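Local coordinates for protein N5-carboxyaminoimidazole ribonucleotide synthetase (Bacillus anthracis, PDB 3QFF) that probably uses ATP and bicarbonate to carboxylate aminoimidazole ribonucleotide to its N5-carboxy form in purine biosynthesis, at residues Trp93-Ala98 and Gln102-Leu107; Ser108-Gln111 and Thr115-Asn118. All coordinates share one frame; numbering follows the deposited sequence.

Interaction 1: Trp93-Ala98 and Gln102-Leu107; sequences WLEKHA and QGSQLL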
loop_
_atom_site.group_PDB
_atom_site.type_symbol
_atom_site.label_atom_id
_atom_site.label_comp_id
_atom_site.label_asym_id
_atom_site.label_seq_id
_atom_site.Cartn_x
_atom_site.Cartn_y
_atom_site.Cartn_z
ATOM N N TRP A 93 13.896 27.290 -12.297
ATOM C CA TRP A 93 14.801 27.243 -11.151
ATOM C C TRP A 93 15.007 25.790 -10.690
ATOM O O TRP A 93 16.146 25.318 -10.557
ATOM C CB TRP A 93 14.337 28.133 -10.000
ATOM C CG TRP A 93 15.451 28.301 -9.018
ATOM C CD1 TRP A 93 16.433 29.262 -9.035
ATOM C CD2 TRP A 93 15.746 27.443 -7.914
ATOM N NE1 TRP A 93 17.307 29.063 -7.991
ATOM C CE2 TRP A 93 16.907 27.952 -7.287
ATOM C CE3 TRP A 93 15.133 26.296 -7.384
ATOM C CZ2 TRP A 93 17.470 27.355 -6.154
ATOM C CZ3 TRP A 93 15.696 25.701 -6.254
ATOM C CH2 TRP A 93 16.856 26.228 -5.658
ATOM N N LEU A 94 13.901 25.087 -10.484
ATOM C CA LEU A 94 13.931 23.683 -10.060
ATOM C C LEU A 94 14.681 22.795 -11.041
ATOM O O LEU A 94 15.538 21.998 -10.641
ATOM C CB LEU A 94 12.509 23.159 -9.903
ATOM C CG LEU A 94 11.766 23.715 -8.697
ATOM C CD1 LEU A 94 10.268 23.576 -8.912
ATOM C CD2 LEU A 94 12.226 22.999 -7.436
ATOM N N GLU A 95 14.359 22.940 -12.327
ATOM C CA GLU A 95 14.969 22.116 -13.369
ATOM C C GLU A 95 16.489 22.275 -13.417
ATOM O O GLU A 95 17.223 21.303 -13.620
ATOM C CB GLU A 95 14.341 22.421 -14.735
ATOM C CG GLU A 95 14.497 21.298 -15.756
ATOM C CD GLU A 95 13.776 21.579 -17.060
ATOM O OE1 GLU A 95 13.352 22.733 -17.278
ATOM O OE2 GLU A 95 13.631 20.641 -17.873
ATOM N N LYS A 96 16.970 23.493 -13.191
ATOM C CA LYS A 96 18.386 23.736 -13.322
ATOM C C LYS A 96 19.167 23.715 -12.002
ATOM O O LYS A 96 20.345 23.363 -11.996
ATOM C CB LYS A 96 18.644 25.014 -14.128
ATOM C CG LYS A 96 17.897 25.061 -15.499
ATOM C CD LYS A 96 18.397 24.027 -16.514
ATOM C CE LYS A 96 17.431 23.917 -17.681
ATOM N NZ LYS A 96 17.705 22.746 -18.564
ATOM N N HIS A 97 18.515 24.037 -10.885
ATOM C CA HIS A 97 19.226 24.126 -9.601
ATOM C C HIS A 97 18.820 23.083 -8.556
ATOM O O HIS A 97 19.444 22.979 -7.497
ATOM C CB HIS A 97 19.122 25.542 -9.023
ATOM C CG HIS A 97 19.606 26.604 -9.958
ATOM N ND1 HIS A 97 20.924 26.704 -10.351
ATOM C CD2 HIS A 97 18.949 27.608 -10.585
ATOM C CE1 HIS A 97 21.059 27.729 -11.175
ATOM N NE2 HIS A 97 19.874 28.294 -11.334
ATOM N N ALA A 98 17.762 22.329 -8.841
ATOM C CA ALA A 98 17.401 21.172 -8.032
ATOM C C ALA A 98 17.416 19.958 -8.944
ATOM O O ALA A 98 17.885 20.031 -10.088
ATOM C CB ALA A 98 16.019 21.352 -7.412
ATOM N N GLN A 102 11.428 15.072 -14.109
ATOM C CA GLN A 102 10.267 15.233 -14.995
ATOM C C GLN A 102 10.454 16.344 -16.024
ATOM O O GLN A 102 9.885 16.283 -17.124
ATOM C CB GLN A 102 8.991 15.497 -14.199
ATOM C CG GLN A 102 8.402 14.244 -13.565
ATOM C CD GLN A 102 7.454 14.578 -12.458
ATOM O OE1 GLN A 102 7.871 15.028 -11.379
ATOM N NE2 GLN A 102 6.161 14.396 -12.712
ATOM N N GLY A 103 11.239 17.357 -15.652
ATOM C CA GLY A 103 11.489 18.504 -16.518
ATOM C C GLY A 103 10.287 19.434 -16.545
ATOM O O GLY A 103 9.295 19.207 -15.838
ATOM N N SER A 104 10.359 20.467 -17.373
ATOM C CA SER A 104 9.285 21.464 -17.464
ATOM C C SER A 104 8.583 21.470 -18.825
ATOM O O SER A 104 7.521 22.078 -18.967
ATOM C CB SER A 104 9.832 22.867 -17.183
ATOM O OG SER A 104 10.858 23.185 -18.109
ATOM N N GLN A 105 9.172 20.806 -19.813
ATOM C CA GLN A 105 8.678 20.867 -21.192
ATOM C C GLN A 105 7.307 20.205 -21.330
ATOM O O GLN A 105 6.384 20.782 -21.916
ATOM C CB GLN A 105 9.669 20.229 -22.170
ATOM C CG GLN A 105 9.839 21.029 -23.462
ATOM C CD GLN A 105 10.167 20.174 -24.691
ATOM O OE1 GLN A 105 10.774 19.103 -24.591
ATOM N NE2 GLN A 105 9.760 20.658 -25.863
ATOM N N LEU A 106 7.177 18.999 -20.784
ATOM C CA LEU A 106 5.922 18.273 -20.864
ATOM C C LEU A 106 4.818 18.989 -20.097
ATOM O O LEU A 106 3.715 19.174 -20.616
ATOM C CB LEU A 106 6.088 16.831 -20.378
ATOM C CG LEU A 106 4.876 15.900 -20.481
ATOM C CD1 LEU A 106 4.083 16.114 -21.770
ATOM C CD2 LEU A 106 5.352 14.469 -20.389
ATOM N N LEU A 107 5.121 19.409 -18.875
ATOM C CA LEU A 107 4.156 20.154 -18.074
ATOM C C LEU A 107 3.645 21.394 -18.825
ATOM O O LEU A 107 2.431 21.615 -18.897
ATOM C CB LEU A 107 4.744 20.505 -16.697
ATOM C CG LEU A 107 3.839 21.148 -15.633
ATOM C CD1 LEU A 107 2.598 20.314 -15.337
ATOM C CD2 LEU A 107 4.637 21.373 -14.350
HETATM O O HOH W 1 12.055 19.950 -19.792
#
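Glu95 reaches from the last turns of helix 88-97 to Ser104, just ahead of helix 105-110, and its carboxylate carries the whole contact. With CG trans to the backbone N (chi1 -158°) and an extended chain beyond it, the acid is carried straight across to the other segment. There the Ser104 hydroxyl donates a hydrogen bond to Glu95 OE1, with 2.7 Å between OG and OE1. It approaches from above the carboxylate plane, about 40° out of it.

The second oxygen has a different environment. Glu95 OE2 lies 3.3 Å from Gly103 CA, a close approach to a residue that has no side chain and takes a positive phi. The Ser104 backbone N-H adds only a weak bond to Glu95 OE2, at 3.3 Å and 142°. Glu95 OE2 also accepts a shorter bond from a water, 2.6 Å from OE2 to the water oxygen, and that water in turn accepts the Gln105 N-H across 3.0 Å from Gln105 N. Amide hydrogens at the start of helix 105-110 thus face the acid directly or through solvent, an environment that probably favours its charged form.

Tight packing is confined to the carboxylate, Gly103 and Ser104; the water and the exposed Gln105 mark the looser side. Behind the contact, Trp93 and Leu94 turn to helix 66-74, where they touch Gln70, Ala73 and Ile69. From the other segment, Gln102 hydrogen-bonds Thr80 of strand 78-81 at the edge of the parallel sheet, while Leu107 packs on Leu91 of helix 88-97 and on Tyr81 of the same strand.

Interaction 2: Ser108-Gln111 and Thr115-Asn118; sequences SKTQ and TEKN
Glu116 OE2 accepts a hydrogen bond from the backbone N of Leu275 in strand 270-276 and rests against Thr110 of helix 105-110. Thr110 O is the nearest atom of that residue, 3.8 Å from Glu116 OE2, with Thr110 CA and CB at 3.9 and 4.0 Å; no hydrogen bond joins the two residues. An extended side chain, with CG trans to the backbone N (chi1 -179°), brings the acid to that position. The bond to Leu275 fixes one carboxylate oxygen, whereas Thr110 directs its own hydroxyl back to the carbonyl of Leu107 in the turn behind it.

Nearer the backbone, the Lys109 carbonyl faces the first turns of helix 113-122. Lys109 O comes within 3.3 Å of Glu116 N, but the angle is too poor for a hydrogen bond. Instead, the carbonyl oxygen is packed by carbon: Glu116 CB lies 3.5 Å from Lys109 O, and Thr115 CB is 3.9 Å from it. Thr115 CG2 adds a methyl contact with Lys109 CA at 4.0 Å. The extended Lys109 side chain leads away from this junction and touches Leu252.

Two short helices therefore follow one another closely, with their backbones nearest at Thr110 and Glu116. Asn112 OD1 accepts the Thr115 N-H in the opening turn of the second helix. Glu116 also touches Glu274, and its side chain lies about 7 Å from bound ADP. The arrangement joins the preATP-grasp part of the chain to the ATP-grasp fold, beside the strand that borders its nucleotide pocket.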
loop_
_atom_site.group_PDB
_atom_site.type_symbol
_atom_site.label_atom_id
_atom_site.label_comp_id
_atom_site.label_asym_id
_atom_site.label_seq_id
_atom_site.Cartn_x
_atom_site.Cartn_y
_atom_site.Cartn_z
ATOM N N SER A 108 4.551 22.170 -19.423
ATOM C CA SER A 108 4.150 23.374 -20.168
ATOM C C SER A 108 3.205 23.083 -21.348
ATOM O O SER A 108 2.238 23.816 -21.577
ATOM C CB SER A 108 5.368 24.185 -20.625
ATOM O OG SER A 108 5.875 23.698 -21.852
ATOM N N LYS A 109 3.474 22.002 -22.072
ATOM C CA LYS A 109 2.610 21.582 -23.179
ATOM C C LYS A 109 1.182 21.209 -22.731
ATOM O O LYS A 109 0.203 21.549 -23.411
ATOM C CB LYS A 109 3.246 20.413 -23.933
ATOM C CG LYS A 109 4.566 20.742 -24.638
ATOM C CD LYS A 109 5.228 19.452 -25.128
ATOM C CE LYS A 109 6.540 19.721 -25.867
ATOM N NZ LYS A 109 7.143 18.426 -26.357
ATOM N N THR A 110 1.062 20.514 -21.598
ATOM C CA THR A 110 -0.243 20.007 -21.132
ATOM C C THR A 110 -1.075 21.090 -20.437
ATOM O O THR A 110 -2.233 20.869 -20.099
ATOM C CB THR A 110 -0.096 18.815 -20.156
ATOM O OG1 THR A 110 0.614 19.242 -18.981
ATOM C CG2 THR A 110 0.647 17.670 -20.812
ATOM N N GLN A 111 -0.483 22.256 -20.219
ATOM C CA GLN A 111 -1.165 23.324 -19.486
ATOM C C GLN A 111 -2.073 24.197 -20.350
ATOM O O GLN A 111 -2.867 24.987 -19.835
ATOM C CB GLN A 111 -0.137 24.161 -18.716
ATOM C CG GLN A 111 0.232 23.515 -17.395
ATOM C CD GLN A 111 -0.898 23.614 -16.391
ATOM O OE1 GLN A 111 -1.106 24.668 -15.775
ATOM N NE2 GLN A 111 -1.644 22.525 -16.222
ATOM N N THR A 115 -1.921 24.187 -27.230
ATOM C CA THR A 115 -0.558 23.642 -27.263
ATOM C C THR A 115 -0.582 22.114 -27.154
ATOM O O THR A 115 0.158 21.415 -27.862
ATOM C CB THR A 115 0.317 24.256 -26.149
ATOM O OG1 THR A 115 0.193 25.676 -26.210
ATOM C CG2 THR A 115 1.774 23.907 -26.342
ATOM N N GLU A 116 -1.462 21.618 -26.287
ATOM C CA GLU A 116 -1.591 20.193 -26.004
ATOM C C GLU A 116 -2.004 19.416 -27.258
ATOM O O GLU A 116 -1.347 18.443 -27.615
ATOM C CB GLU A 116 -2.591 19.967 -24.861
ATOM C CG GLU A 116 -2.817 18.525 -24.416
ATOM C CD GLU A 116 -3.745 18.443 -23.213
ATOM O OE1 GLU A 116 -4.874 18.989 -23.273
ATOM O OE2 GLU A 116 -3.349 17.856 -22.187
ATOM N N LYS A 117 -3.074 19.858 -27.922
ATOM C CA LYS A 117 -3.523 19.221 -29.165
ATOM C C LYS A 117 -2.477 19.255 -30.286
ATOM O O LYS A 117 -2.282 18.243 -30.986
ATOM C CB LYS A 117 -4.881 19.770 -29.607
ATOM C CG LYS A 117 -6.010 19.101 -28.828
ATOM C CD LYS A 117 -7.382 19.532 -29.283
ATOM C CE LYS A 117 -8.411 18.439 -29.003
ATOM N NZ LYS A 117 -8.400 17.997 -27.564
ATOM N N ASN A 118 -1.778 20.386 -30.420
ATOM C CA ASN A 118 -0.693 20.506 -31.393
ATOM C C ASN A 118 0.401 19.485 -31.132
ATOM O O ASN A 118 0.920 18.876 -32.070
ATOM C CB ASN A 118 -0.040 21.893 -31.358
ATOM C CG ASN A 118 -0.908 22.976 -31.961
ATOM O OD1 ASN A 118 -1.830 22.716 -32.744
ATOM N ND2 ASN A 118 -0.606 24.212 -31.607
#

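How the interactions relate
Helix 105-110 serves both contacts in series: interaction 1 engages the residues leading into its start, and interaction 2 uses residues farther along it. Their centres are 16 Å apart, and apart from adjoining in sequence the two sets of segments do not touch. Interaction 1 is a surface contact in the preATP-grasp part, held by a carboxylate, a hydroxyl and water. Interaction 2 is partly buried and has no hydrogen bond between its segments; it relies on van der Waals packing, while its acid bonds to a strand outside them. A glutamate is thus central to each, joining helix 88-97 to the loop that leads into helix 105-110 in one and tying a helix to the sheet near ADP in the other.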